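Side-chain contacts in glutathione transferase lambda1 (Populus trichocarpa, PDB 4PQH), which probably joins glutathione to electrophilic substrates with loss of a halide, as a lambda-class member of the glutathione transferase family: residues A[31-36]-A[60-65]; A[71-74]-A[80-83]; A[45-50]-A[215-220]. All blocks are in the same frame, centred on the assembly; numbering follows the deposited sequence.

Interaction 1. Residues A[31-36]-A[60-65]; sequences YISYTC and IDLQDR. With GSH (glutathione), chain C.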
ATOM      1  N   TYR A  31      -6.633  10.851  -2.880  1.00 18.03           N
ATOM      2  CA  TYR A  31      -7.979  10.291  -2.814  1.00 19.08           C
ATOM      3  C   TYR A  31      -7.904   8.813  -2.484  1.00 18.47           C
ATOM      4  O   TYR A  31      -7.225   8.046  -3.169  1.00 19.38           O
ATOM      5  CB  TYR A  31      -8.737  10.524  -4.121  1.00 21.53           C
ATOM      6  CG  TYR A  31      -8.954  11.991  -4.407  1.00 22.39           C
ATOM      7  CD1 TYR A  31      -7.952  12.758  -4.995  1.00 23.96           C
ATOM      8  CD2 TYR A  31     -10.145  12.623  -4.067  1.00 24.49           C
ATOM      9  CE1 TYR A  31      -8.126  14.095  -5.243  1.00 25.97           C
ATOM     10  CE2 TYR A  31     -10.333  13.981  -4.321  1.00 25.46           C
ATOM     11  CZ  TYR A  31      -9.316  14.706  -4.914  1.00 26.35           C
ATOM     12  OH  TYR A  31      -9.468  16.050  -5.170  1.00 28.18           O
ATOM     13  N   ILE A  32      -8.586   8.424  -1.412  1.00 19.19           N
ATOM     14  CA  ILE A  32      -8.508   7.066  -0.910  1.00 18.69           C
ATOM     15  C   ILE A  32      -9.880   6.539  -0.517  1.00 18.82           C
ATOM     16  O   ILE A  32     -10.868   7.271  -0.479  1.00 19.00           O
ATOM     17  CB  ILE A  32      -7.607   6.966   0.356  1.00 19.01           C
ATOM     18  CG1 ILE A  32      -8.258   7.684   1.542  1.00 19.68           C
ATOM     19  CG2 ILE A  32      -6.213   7.525   0.103  1.00 19.68           C
ATOM     20  CD1 ILE A  32      -7.549   7.434   2.869  1.00 20.66           C
ATOM     21  N   SER A  33      -9.915   5.246  -0.240  1.00 19.26           N
ATOM     22  CA  SER A  33     -10.956   4.649   0.573  1.00 20.08           C
ATOM     23  C   SER A  33     -10.218   4.146   1.798  1.00 20.78           C
ATOM     24  O   SER A  33      -9.120   3.603   1.667  1.00 21.02           O
ATOM     25  CB  SER A  33     -11.619   3.484  -0.161  1.00 23.19           C
ATOM     26  OG  SER A  33     -12.322   2.650   0.741  1.00 27.85           O
ATOM     27  N   TYR A  34     -10.792   4.341   2.983  1.00 20.51           N
ATOM     28  CA  TYR A  34     -10.113   3.961   4.224  1.00 21.18           C
ATOM     29  C   TYR A  34      -9.776   2.468   4.316  1.00 22.32           C
ATOM     30  O   TYR A  34      -8.886   2.078   5.076  1.00 23.77           O
ATOM     31  CB  TYR A  34     -10.924   4.391   5.450  1.00 20.49           C
ATOM     32  CG  TYR A  34     -10.738   5.839   5.865  1.00 20.27           C
ATOM     33  CD1 TYR A  34      -9.469   6.381   6.050  1.00 19.23           C
ATOM     34  CD2 TYR A  34     -11.833   6.665   6.071  1.00 20.15           C
ATOM     35  CE1 TYR A  34      -9.305   7.699   6.434  1.00 20.18           C
ATOM     36  CE2 TYR A  34     -11.679   7.985   6.450  1.00 20.12           C
ATOM     37  CZ  TYR A  34     -10.413   8.497   6.631  1.00 20.25           C
ATOM     38  OH  TYR A  34     -10.265   9.810   7.011  1.00 20.99           O
ATOM     39  N   THR A  35     -10.477   1.636   3.549  1.00 20.95           N
ATOM     40  CA  THR A  35     -10.250   0.195   3.609  1.00 22.07           C
ATOM     41  C   THR A  35      -9.610  -0.406   2.357  1.00 21.21           C
ATOM     42  O   THR A  35      -9.438  -1.621   2.276  1.00 23.61           O
ATOM     43  CB  THR A  35     -11.556  -0.561   3.888  1.00 23.82           C
ATOM     44  OG1 THR A  35     -12.518  -0.221   2.882  1.00 25.11           O
ATOM     45  CG2 THR A  35     -12.097  -0.197   5.262  1.00 24.46           C
ATOM     46  N   CYS A  36      -9.256   0.429   1.384  1.00 18.01           N
ATOM     47  CA  CYS A  36      -8.646  -0.074   0.154  1.00 17.42           C
ATOM     48  C   CYS A  36      -7.153  -0.331   0.336  1.00 16.67           C
ATOM     49  O   CYS A  36      -6.405   0.592   0.660  1.00 15.73           O
ATOM     50  CB  CYS A  36      -8.862   0.920  -0.997  1.00 19.16           C
ATOM     51  SG  CYS A  36      -8.025   0.459  -2.546  1.00 20.24           S
ATOM     52  N   ILE A  60     -13.275   8.581   0.217  1.00 20.02           N
ATOM     53  CA  ILE A  60     -14.593   8.441  -0.379  1.00 20.87           C
ATOM     54  C   ILE A  60     -15.150   7.059  -0.072  1.00 21.55           C
ATOM     55  O   ILE A  60     -14.411   6.129   0.262  1.00 22.48           O
ATOM     56  CB  ILE A  60     -14.574   8.714  -1.907  1.00 20.80           C
ATOM     57  CG1 ILE A  60     -13.768   7.645  -2.652  1.00 21.51           C
ATOM     58  CG2 ILE A  60     -14.041  10.116  -2.204  1.00 22.83           C
ATOM     59  CD1 ILE A  60     -13.819   7.793  -4.165  1.00 22.04           C
ATOM     60  N   ASP A  61     -16.471   6.940  -0.172  1.00 22.28           N
ATOM     61  CA  ASP A  61     -17.186   5.699   0.094  1.00 24.27           C
ATOM     62  C   ASP A  61     -17.432   5.050  -1.256  1.00 25.02           C
ATOM     63  O   ASP A  61     -18.219   5.555  -2.037  1.00 26.61           O
ATOM     64  CB  ASP A  61     -18.520   6.049   0.758  1.00 26.06           C
ATOM     65  CG  ASP A  61     -19.342   4.830   1.145  1.00 28.54           C
ATOM     66  OD1 ASP A  61     -19.081   3.715   0.645  1.00 30.23           O
ATOM     67  OD2 ASP A  61     -20.276   5.001   1.957  1.00 30.18           O
ATOM     68  N   LEU A  62     -16.764   3.940  -1.545  1.00 25.50           N
ATOM     69  CA  LEU A  62     -16.887   3.326  -2.870  1.00 25.67           C
ATOM     70  C   LEU A  62     -18.261   2.712  -3.166  1.00 28.55           C
ATOM     71  O   LEU A  62     -18.589   2.464  -4.324  1.00 29.91           O
ATOM     72  CB  LEU A  62     -15.791   2.285  -3.094  1.00 25.37           C
ATOM     73  CG  LEU A  62     -14.346   2.786  -3.009  1.00 24.08           C
ATOM     74  CD1 LEU A  62     -13.407   1.627  -3.258  1.00 24.85           C
ATOM     75  CD2 LEU A  62     -14.090   3.906  -4.002  1.00 24.58           C
ATOM     76  N   GLN A  63     -19.054   2.467  -2.131  1.00 30.13           N
ATOM     77  CA  GLN A  63     -20.396   1.924  -2.329  1.00 32.53           C
ATOM     78  C   GLN A  63     -21.421   3.028  -2.541  1.00 31.95           C
ATOM     79  O   GLN A  63     -22.505   2.792  -3.073  1.00 33.09           O
ATOM     80  CB  GLN A  63     -20.810   1.049  -1.146  1.00 37.15           C
ATOM     81  CG  GLN A  63     -19.874  -0.112  -0.882  1.00 43.49           C
ATOM     82  CD  GLN A  63     -19.554  -0.903  -2.137  1.00 49.09           C
ATOM     83  OE1 GLN A  63     -20.438  -1.214  -2.936  1.00 50.81           O
ATOM     84  NE2 GLN A  63     -18.277  -1.228  -2.320  1.00 51.16           N
ATOM     85  N   ASP A  64     -21.069   4.233  -2.119  1.00 32.14           N
ATOM     86  CA  ASP A  64     -21.940   5.387  -2.229  1.00 32.55           C
ATOM     87  C   ASP A  64     -21.067   6.583  -2.586  1.00 32.09           C
ATOM     88  O   ASP A  64     -20.917   7.515  -1.797  1.00 31.89           O
ATOM     89  CB  ASP A  64     -22.654   5.614  -0.894  1.00 34.87           C
ATOM     90  CG  ASP A  64     -23.663   6.736  -0.956  1.00 37.27           C
ATOM     91  OD1 ASP A  64     -24.010   7.152  -2.075  1.00 38.16           O
ATOM     92  OD2 ASP A  64     -24.111   7.198   0.113  1.00 39.21           O
ATOM     93  N   ARG A  65     -20.475   6.550  -3.776  1.00 31.25           N
ATOM     94  CA  ARG A  65     -19.416   7.500  -4.089  1.00 31.46           C
ATOM     95  C   ARG A  65     -19.900   8.751  -4.798  1.00 30.96           C
ATOM     96  O   ARG A  65     -20.902   8.726  -5.519  1.00 29.78           O
ATOM     97  CB  ARG A  65     -18.260   6.825  -4.849  1.00 32.66           C
ATOM     98  CG  ARG A  65     -18.375   6.836  -6.355  1.00 32.89           C
ATOM     99  CD  ARG A  65     -17.242   6.029  -6.967  1.00 32.52           C
ATOM    100  NE  ARG A  65     -17.351   4.617  -6.614  1.00 32.38           N
ATOM    101  CZ  ARG A  65     -16.623   3.650  -7.160  1.00 33.28           C
ATOM    102  NH1 ARG A  65     -15.719   3.939  -8.089  1.00 33.46           N
ATOM    103  NH2 ARG A  65     -16.797   2.394  -6.775  1.00 34.27           N
TER
HETATM  104  N1  GSH C 300      -4.309  -1.103 -10.125  0.58 15.55           N
HETATM  105  CA1 GSH C 300      -4.941  -0.151  -9.231  0.58 14.76           C
HETATM  106  C1  GSH C 300      -3.877   0.348  -8.299  0.58 20.79           C
HETATM  107  O11 GSH C 300      -2.862  -0.357  -8.109  0.58 12.61           O
HETATM  108  O12 GSH C 300      -3.995   1.455  -7.743  0.58 13.78           O
HETATM  109  CB1 GSH C 300      -6.078  -0.820  -8.453  0.58 18.74           C
HETATM  110  CG1 GSH C 300      -6.956   0.176  -7.697  0.58 12.20           C
HETATM  111  CD1 GSH C 300      -8.211  -0.515  -7.210  0.58 22.80           C
HETATM  112  OE1 GSH C 300      -8.534  -1.789  -7.719  0.58 27.64           O
HETATM  113  N2  GSH C 300      -8.981   0.106  -6.314  0.58 13.99           N
HETATM  114  CA2 GSH C 300     -10.305  -0.440  -6.038  0.58 25.56           C
HETATM  115  C2  GSH C 300     -11.387   0.482  -6.505  0.58 32.83           C
HETATM  116  O2  GSH C 300     -11.166   1.867  -6.546  0.58 13.19           O
HETATM  117  CB2 GSH C 300     -10.523  -0.678  -4.552  0.58 16.23           C
HETATM  118  SG2 GSH C 300      -9.636  -2.110  -3.884  0.58 33.76           S
HETATM  119  N3  GSH C 300     -12.550  -0.053  -6.866  0.58 19.77           N
HETATM  120  CA3 GSH C 300     -13.644   0.819  -7.247  0.58 26.11           C
HETATM  121  C3  GSH C 300     -14.168   0.490  -8.623  0.58 32.31           C
HETATM  122  O31 GSH C 300     -15.188   1.064  -9.062  0.58 39.92           O
HETATM  123  O32 GSH C 300     -13.584  -0.348  -9.345  0.58 30.97           O
HETATM  124  O   HOH W   1     -15.270   2.500   0.404  1.00 30.19           O
HETATM  125  O   HOH W   2     -13.359   5.666   2.828  1.00 21.97           O

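Interaction 2. Residues A[71-74]-A[80-83]; sequences EKVY and PSLE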
ATOM      1  N   GLU A  71     -16.119  12.508 -12.501  1.00 38.63           N
ATOM      2  CA  GLU A  71     -16.397  13.614 -13.410  1.00 41.03           C
ATOM      3  C   GLU A  71     -15.379  14.754 -13.340  1.00 38.07           C
ATOM      4  O   GLU A  71     -15.091  15.390 -14.352  1.00 39.65           O
ATOM      5  CB  GLU A  71     -17.817  14.143 -13.180  1.00 45.95           C
ATOM      6  CG  GLU A  71     -18.909  13.125 -13.506  1.00 50.77           C
ATOM      7  CD  GLU A  71     -20.305  13.600 -13.132  1.00 54.71           C
ATOM      8  OE1 GLU A  71     -20.437  14.729 -12.613  1.00 55.79           O
ATOM      9  OE2 GLU A  71     -21.271  12.838 -13.354  1.00 55.37           O
ATOM     10  N   LYS A  72     -14.830  15.010 -12.158  1.00 33.51           N
ATOM     11  CA  LYS A  72     -13.975  16.185 -11.979  1.00 28.60           C
ATOM     12  C   LYS A  72     -12.554  15.872 -11.530  1.00 39.91           C
ATOM     13  O   LYS A  72     -11.653  16.694 -11.692  1.00 33.08           O
ATOM     14  CB  LYS A  72     -14.609  17.153 -10.983  1.00 31.57           C
ATOM     15  CG  LYS A  72     -15.945  17.703 -11.434  1.00 33.10           C
ATOM     16  CD  LYS A  72     -16.629  18.446 -10.305  1.00 41.28           C
ATOM     17  CE  LYS A  72     -15.651  19.357  -9.590  1.00 43.78           C
ATOM     18  NZ  LYS A  72     -16.346  20.332  -8.711  1.00 64.50           N
ATOM     19  N   VAL A  73     -12.355  14.692 -10.957  1.00 36.11           N
ATOM     20  CA  VAL A  73     -11.066  14.361 -10.366  1.00 32.71           C
ATOM     21  C   VAL A  73     -10.323  13.272 -11.132  1.00 31.72           C
ATOM     22  O   VAL A  73      -9.222  13.500 -11.635  1.00 32.51           O
ATOM     23  CB  VAL A  73     -11.220  13.925  -8.901  1.00 30.89           C
ATOM     24  CG1 VAL A  73      -9.867  13.572  -8.317  1.00 30.70           C
ATOM     25  CG2 VAL A  73     -11.879  15.025  -8.085  1.00 31.82           C
ATOM     26  N   TYR A  74     -10.929  12.094 -11.225  1.00 29.42           N
ATOM     27  CA  TYR A  74     -10.238  10.929 -11.768  1.00 28.73           C
ATOM     28  C   TYR A  74     -11.196  10.038 -12.568  1.00 29.06           C
ATOM     29  O   TYR A  74     -11.896   9.191 -12.007  1.00 27.57           O
ATOM     30  CB  TYR A  74      -9.558  10.159 -10.623  1.00 27.49           C
ATOM     31  CG  TYR A  74      -8.638   9.041 -11.056  1.00 27.94           C
ATOM     32  CD1 TYR A  74      -7.527   9.292 -11.854  1.00 27.66           C
ATOM     33  CD2 TYR A  74      -8.862   7.737 -10.641  1.00 28.13           C
ATOM     34  CE1 TYR A  74      -6.685   8.270 -12.246  1.00 28.22           C
ATOM     35  CE2 TYR A  74      -8.021   6.709 -11.026  1.00 28.67           C
ATOM     36  CZ  TYR A  74      -6.935   6.981 -11.829  1.00 28.60           C
ATOM     37  OH  TYR A  74      -6.108   5.958 -12.219  1.00 28.97           O
ATOM     38  N   PRO A  80      -6.371   4.395  -5.312  1.00 17.99           N
ATOM     39  CA  PRO A  80      -6.034   5.798  -5.053  1.00 16.22           C
ATOM     40  C   PRO A  80      -5.781   6.613  -6.309  1.00 17.28           C
ATOM     41  O   PRO A  80      -5.464   6.076  -7.369  1.00 17.94           O
ATOM     42  CB  PRO A  80      -4.721   5.692  -4.275  1.00 16.50           C
ATOM     43  CG  PRO A  80      -4.078   4.473  -4.850  1.00 18.07           C
ATOM     44  CD  PRO A  80      -5.214   3.507  -5.102  1.00 17.61           C
ATOM     45  N   SER A  81      -5.912   7.922  -6.161  1.00 17.05           N
ATOM     46  CA  SER A  81      -5.383   8.859  -7.135  1.00 17.57           C
ATOM     47  C   SER A  81      -4.768  10.029  -6.371  1.00 18.64           C
ATOM     48  O   SER A  81      -5.162  10.320  -5.235  1.00 18.41           O
ATOM     49  CB  SER A  81      -6.459   9.322  -8.119  1.00 20.00           C
ATOM     50  OG  SER A  81      -7.437  10.131  -7.494  1.00 20.46           O
ATOM     51  N   LEU A  82      -3.797  10.681  -6.997  1.00 17.67           N
ATOM     52  CA  LEU A  82      -3.069  11.772  -6.371  1.00 17.77           C
ATOM     53  C   LEU A  82      -3.188  13.007  -7.239  1.00 19.27           C
ATOM     54  O   LEU A  82      -2.824  12.982  -8.418  1.00 20.24           O
ATOM     55  CB  LEU A  82      -1.595  11.408  -6.202  1.00 17.34           C
ATOM     56  CG  LEU A  82      -0.722  12.480  -5.542  1.00 18.98           C
ATOM     57  CD1 LEU A  82      -1.088  12.643  -4.071  1.00 19.76           C
ATOM     58  CD2 LEU A  82       0.751  12.151  -5.712  1.00 20.60           C
ATOM     59  N   GLU A  83      -3.717  14.074  -6.645  1.00 18.80           N
ATOM     60  CA  GLU A  83      -3.812  15.379  -7.273  1.00 20.81           C
ATOM     61  C   GLU A  83      -2.623  16.194  -6.794  1.00 20.64           C
ATOM     62  O   GLU A  83      -2.496  16.489  -5.601  1.00 21.69           O
ATOM     63  CB  GLU A  83      -5.114  16.049  -6.843  1.00 23.17           C
ATOM     64  CG  GLU A  83      -5.304  17.465  -7.329  1.00 25.20           C
ATOM     65  CD  GLU A  83      -6.477  18.144  -6.647  1.00 27.90           C
ATOM     66  OE1 GLU A  83      -7.299  17.427  -6.039  1.00 29.15           O
ATOM     67  OE2 GLU A  83      -6.574  19.387  -6.707  1.00 29.54           O
TER

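Interaction 3. Residues A[45-50]-A[215-220]; sequences TRNCKG and NQTRHE. Unlike the reference sequence in segment 215-220: His219 (reference Arg).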
ATOM      1  N   THR A  45       3.020   5.548   2.408  1.00 11.09           N
ATOM      2  CA  THR A  45       4.149   6.297   1.849  1.00 11.63           C
ATOM      3  C   THR A  45       4.151   7.743   2.332  1.00 11.68           C
ATOM      4  O   THR A  45       5.168   8.254   2.804  1.00 11.58           O
ATOM      5  CB  THR A  45       4.168   6.217   0.317  1.00 11.13           C
ATOM      6  OG1 THR A  45       4.251   4.840  -0.068  1.00 11.88           O
ATOM      7  CG2 THR A  45       5.390   6.951  -0.240  1.00 11.49           C
ATOM      8  N   ARG A  46       3.001   8.393   2.246  1.00 12.92           N
ATOM      9  CA  ARG A  46       2.798   9.725   2.797  1.00 13.17           C
ATOM     10  C   ARG A  46       3.248   9.821   4.249  1.00 11.73           C
ATOM     11  O   ARG A  46       4.045  10.692   4.604  1.00 12.65           O
ATOM     12  CB  ARG A  46       1.317  10.101   2.668  1.00 12.95           C
ATOM     13  CG  ARG A  46       0.827  11.254   3.548  1.00 13.73           C
ATOM     14  CD  ARG A  46      -0.706  11.259   3.516  1.00 15.34           C
ATOM     15  NE  ARG A  46      -1.364  12.388   4.171  1.00 16.60           N
ATOM     16  CZ  ARG A  46      -1.872  12.348   5.404  1.00 16.25           C
ATOM     17  NH1 ARG A  46      -1.752  11.253   6.144  1.00 16.29           N
ATOM     18  NH2 ARG A  46      -2.489  13.410   5.903  1.00 17.65           N
ATOM     19  N   ASN A  47       2.779   8.904   5.087  1.00 11.46           N
ATOM     20  CA  ASN A  47       3.101   8.971   6.503  1.00 12.45           C
ATOM     21  C   ASN A  47       4.571   8.715   6.773  1.00 12.14           C
ATOM     22  O   ASN A  47       5.177   9.394   7.599  1.00 12.54           O
ATOM     23  CB  ASN A  47       2.284   7.961   7.291  1.00 13.32           C
ATOM     24  CG  ASN A  47       0.811   8.320   7.366  1.00 14.57           C
ATOM     25  OD1 ASN A  47       0.351   9.300   6.774  1.00 13.97           O
ATOM     26  ND2 ASN A  47       0.063   7.519   8.107  1.00 15.43           N
ATOM     27  N   CYS A  48       5.143   7.734   6.082  1.00 12.34           N
ATOM     28  CA  CYS A  48       6.544   7.376   6.309  1.00 12.10           C
ATOM     29  C   CYS A  48       7.478   8.511   5.935  1.00 13.61           C
ATOM     30  O   CYS A  48       8.590   8.611   6.459  1.00 13.47           O
ATOM     31  CB  CYS A  48       6.913   6.126   5.518  1.00 13.88           C
ATOM     32  SG  CYS A  48       6.206   4.615   6.171  1.00 14.68           S
ATOM     33  N   LYS A  49       7.035   9.383   5.041  1.00 12.29           N
ATOM     34  CA  LYS A  49       7.844  10.520   4.637  1.00 13.10           C
ATOM     35  C   LYS A  49       7.518  11.785   5.428  1.00 12.51           C
ATOM     36  O   LYS A  49       8.100  12.838   5.178  1.00 13.74           O
ATOM     37  CB  LYS A  49       7.708  10.753   3.130  1.00 12.34           C
ATOM     38  CG  LYS A  49       8.313   9.636   2.307  1.00 12.96           C
ATOM     39  CD  LYS A  49       8.198   9.895   0.809  1.00 12.43           C
ATOM     40  CE  LYS A  49       9.251  10.889   0.346  1.00 13.40           C
ATOM     41  NZ  LYS A  49      10.614  10.275   0.325  1.00 13.55           N
ATOM     42  N   GLY A  50       6.618  11.682   6.402  1.00 13.26           N
ATOM     43  CA  GLY A  50       6.246  12.828   7.222  1.00 12.71           C
ATOM     44  C   GLY A  50       5.441  13.888   6.478  1.00 13.59           C
ATOM     45  O   GLY A  50       5.528  15.078   6.770  1.00 15.42           O
ATOM     46  N   ASN A 215       1.316   1.706  11.072  1.00 13.82           N
ATOM     47  CA  ASN A 215       0.234   1.415  12.014  1.00 15.57           C
ATOM     48  C   ASN A 215      -0.903   2.426  11.957  1.00 17.70           C
ATOM     49  O   ASN A 215      -2.078   2.072  12.119  1.00 19.62           O
ATOM     50  CB  ASN A 215       0.764   1.349  13.443  1.00 17.89           C
ATOM     51  CG  ASN A 215       1.718   0.198  13.656  1.00 21.73           C
ATOM     52  OD1 ASN A 215       1.612  -0.841  13.002  1.00 22.81           O
ATOM     53  ND2 ASN A 215       2.662   0.377  14.575  1.00 24.22           N
ATOM     54  N   GLN A 216      -0.556   3.686  11.724  1.00 17.69           N
ATOM     55  CA  GLN A 216      -1.556   4.742  11.666  1.00 19.85           C
ATOM     56  C   GLN A 216      -2.494   4.625  10.475  1.00 19.25           C
ATOM     57  O   GLN A 216      -3.555   5.239  10.470  1.00 19.65           O
ATOM     58  CB  GLN A 216      -0.884   6.109  11.672  1.00 23.03           C
ATOM     59  CG  GLN A 216      -0.345   6.501  13.026  1.00 27.83           C
ATOM     60  CD  GLN A 216       0.717   7.558  12.914  1.00 32.16           C
ATOM     61  OE1 GLN A 216       1.048   7.996  11.813  1.00 33.12           O
ATOM     62  NE2 GLN A 216       1.270   7.970  14.049  1.00 35.10           N
ATOM     63  N   THR A 217      -2.112   3.846   9.466  1.00 18.83           N
ATOM     64  CA  THR A 217      -2.983   3.673   8.300  1.00 18.06           C
ATOM     65  C   THR A 217      -3.982   2.562   8.552  1.00 20.73           C
ATOM     66  O   THR A 217      -4.804   2.240   7.690  1.00 20.04           O
ATOM     67  CB  THR A 217      -2.214   3.369   7.005  1.00 14.86           C
ATOM     68  OG1 THR A 217      -1.587   2.083   7.101  1.00 13.62           O
ATOM     69  CG2 THR A 217      -1.174   4.430   6.748  1.00 15.16           C
ATOM     70  N   ARG A 218      -3.889   1.964   9.733  1.00 24.79           N
ATOM     71  CA  ARG A 218      -4.901   1.026  10.190  0.56 27.58           C
ATOM     72  C   ARG A 218      -5.926   1.781  11.034  1.00 30.59           C
ATOM     73  O   ARG A 218      -6.925   1.211  11.467  1.00 32.17           O
ATOM     74  CB  ARG A 218      -4.263  -0.121  10.984  0.56 26.66           C
ATOM     75  CG  ARG A 218      -3.318  -0.988  10.158  0.56 26.87           C
ATOM     76  CD  ARG A 218      -2.539  -1.984  11.014  0.56 28.98           C
ATOM     77  NE  ARG A 218      -3.211  -3.277  11.144  0.56 29.92           N
ATOM     78  CZ  ARG A 218      -2.572  -4.445  11.191  0.56 30.29           C
ATOM     79  NH1 ARG A 218      -1.248  -4.480  11.115  0.56 31.35           N
ATOM     80  NH2 ARG A 218      -3.252  -5.577  11.313  0.56 29.04           N
ATOM     81  N   HIS A 219      -5.670   3.077  11.254  1.00 33.71           N
ATOM     82  CA  HIS A 219      -6.583   3.951  12.000  1.00 37.15           C
ATOM     83  C   HIS A 219      -7.810   4.284  11.168  1.00 40.71           C
ATOM     84  O   HIS A 219      -7.831   4.065   9.957  1.00 39.18           O
ATOM     85  CB  HIS A 219      -5.917   5.276  12.399  1.00 37.32           C
ATOM     86  CG  HIS A 219      -4.866   5.149  13.459  1.00 38.11           C
ATOM     87  ND1 HIS A 219      -4.325   6.243  14.099  1.00 38.55           N
ATOM     88  CD2 HIS A 219      -4.253   4.063  13.989  1.00 38.61           C
ATOM     89  CE1 HIS A 219      -3.426   5.839  14.977  1.00 38.94           C
ATOM     90  NE2 HIS A 219      -3.362   4.521  14.931  1.00 38.59           N
ATOM     91  N   GLU A 220      -8.817   4.849  11.828  1.00 45.34           N
ATOM     92  CA  GLU A 220     -10.075   5.210  11.182  1.00 50.03           C
ATOM     93  C   GLU A 220     -10.699   6.416  11.888  1.00 51.08           C
ATOM     94  O   GLU A 220     -10.371   6.698  13.041  1.00 49.63           O
ATOM     95  CB  GLU A 220     -11.034   4.020  11.216  1.00 53.57           C
ATOM     96  CG  GLU A 220     -11.419   3.579  12.618  1.00 56.72           C
ATOM     97  CD  GLU A 220     -12.206   2.286  12.622  1.00 59.35           C
ATOM     98  OE1 GLU A 220     -12.406   1.710  11.530  1.00 59.96           O
ATOM     99  OE2 GLU A 220     -12.623   1.845  13.716  1.00 60.74           O
TER

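Interaction 1. Residues A[31-36]-A[60-65]
Ile60 N donates to Ile32 O at 2.8 Å, with an N-H...O angle of 160°, and this is the only direct hydrogen bond between the two segments. Beyond it the two segments separate, and waters fill in. One joins Ser33 OG to Leu62 N; the other accepts from Tyr34 N and donates to Ile60 O. Ser33 CB rests 4.0 Å from Leu62 CG. Leu62 CD1 reaches CB2 of glutathione at 3.9 Å, while its CD2 lies over one face of the Arg65 guanidinium. Arg65 NH2 donates to Leu62 O at 3.0 Å, in the carbonyl plane and on a lone pair. NH1 and NH2 of Arg65 both grip O31 of the ligand's glycyl carboxylate. Replacing Arg65 with an alanine would probably leave that carboxylate without its charge partner. Cys36, which binds glutathione covalently in a structure of this protein, has SG anti to its backbone N (chi1 175°) and 3.3 Å from glutathione SG2. That is too long for a disulfide, so here the sulfurs are merely in contact. Cys36 also caps the start of helix 37-48. Ile32 packs on Ala39 and Trp43 of that helix, whereas Ile60 touches Tyr69 of helix 67-73.

Interaction 2. Residues A[71-74]-A[80-83]
Tyr74 turns one ring face to Ser81, and this pair forms the tight part of the contact. Ser81 CB sits 3.8 Å from the centroid of the Tyr74 ring, 17° off the ring normal, so the approach is a CH-pi contact. The methylene is offset toward the rim, on the CG side: Ser81 CB is 3.7 Å from Tyr74 CG. The ring gets there because Tyr74 CG lies anti to the backbone N (chi1 -171°). Ser81 OG takes the position between its own backbone N and carbonyl carbon (chi1 68°). It stands 3.8 Å from Tyr74 CB and gives the ring no polar contact. Its hydrogen-bond partner is Tyr69 OH of helix 67-73. That bond probably fixes the rotation of the hydroxyl and leaves the CB hydrogens to meet the ring.

Val73 is the looser neighbour. Its CG1 stays 4.3 Å from Ser81 OG, and it also packs on Tyr31 and Val23. On the solvent side, Glu71 and Lys72 are exposed and make no contact with the strand. Glu83, by contrast, is buried: its carboxylate meets Arg29 in a salt bridge and also binds Phe24 N and Tyr31 OH.

The strand has two faces. Ser81 looks toward helix 67-73, while Leu82 points away to Leu95, Tyr98 and Ile99 of helix 92-102. Pro80, which follows a cis peptide bond, touches glutathione and packs on Tyr38, Ala39 and Val42. A cis-proline leading into this strand beside the active site, with helices on both faces of the sheet, is a hallmark of the thioredoxin-like domain of glutathione transferases.

Interaction 3. Residues A[45-50]-A[215-220]
Asn47 reaches from the last turn of helix 37-48 to the chain just past helix 212-215, where it meets Thr217 and Gln216. Its CG is anti to the carbonyl carbon (chi1 -70°), and chi2 near zero eclipses OD1 with CA, so ND2 points outward. ND2 comes 3.6 Å from Thr217 CG2, a van der Waals contact. Gln216 is extended beyond CG and brings OE1 to 3.9 Å from Asn47 ND2, too far for a bond. The two amide planes are 70° apart. Gln216 CB is also near ND2, but the glutamine crosses the asparagine amide at a steep angle and makes no bond to it.

The polar ends are met by other partners. Asn47 ND2 donates to Ala213 O in helix 212-215. Asn47 OD1 accepts a weak bond from Arg46 NH1, 2.9 Å long but bent to 126°. Arg46 also pairs with Glu8. Thr217 holds OG1 between its backbone N and carbonyl carbon, where Tyr214 O and Gln40 NE2 bind it. This leaves its methyl to face Asn47. A Schellman motif at Gly50 ends the first helix.

The asparagine amide therefore works at both ends, while the threonine methyl shields its flank. Arg46 may polarise the amide toward the Ala213 carbonyl, but the effect is probably small, since the bond is bent and Glu8 would offset the charge.

Overall arrangement
From the N terminus, strand 28-32 runs into helix 37-48 and strand 55-59, and interaction 1 closes that loop where residues 60-65 return beside the end of strand 28-32. The chain then enters helix 67-73, and interaction 2 closes a short connection from its end to strand 81-84. The two follow in series and touch: Tyr31 pairs with Ser81 through the backbone, on neighbouring strands. Interaction 3 crosses interaction 1, since residues 45-50 leave from within its loop. Its own long loop contains interaction 2 and ends at residues 215-220. It ties the N-terminal, thioredoxin-like part to the chain end beyond the C-terminal helices.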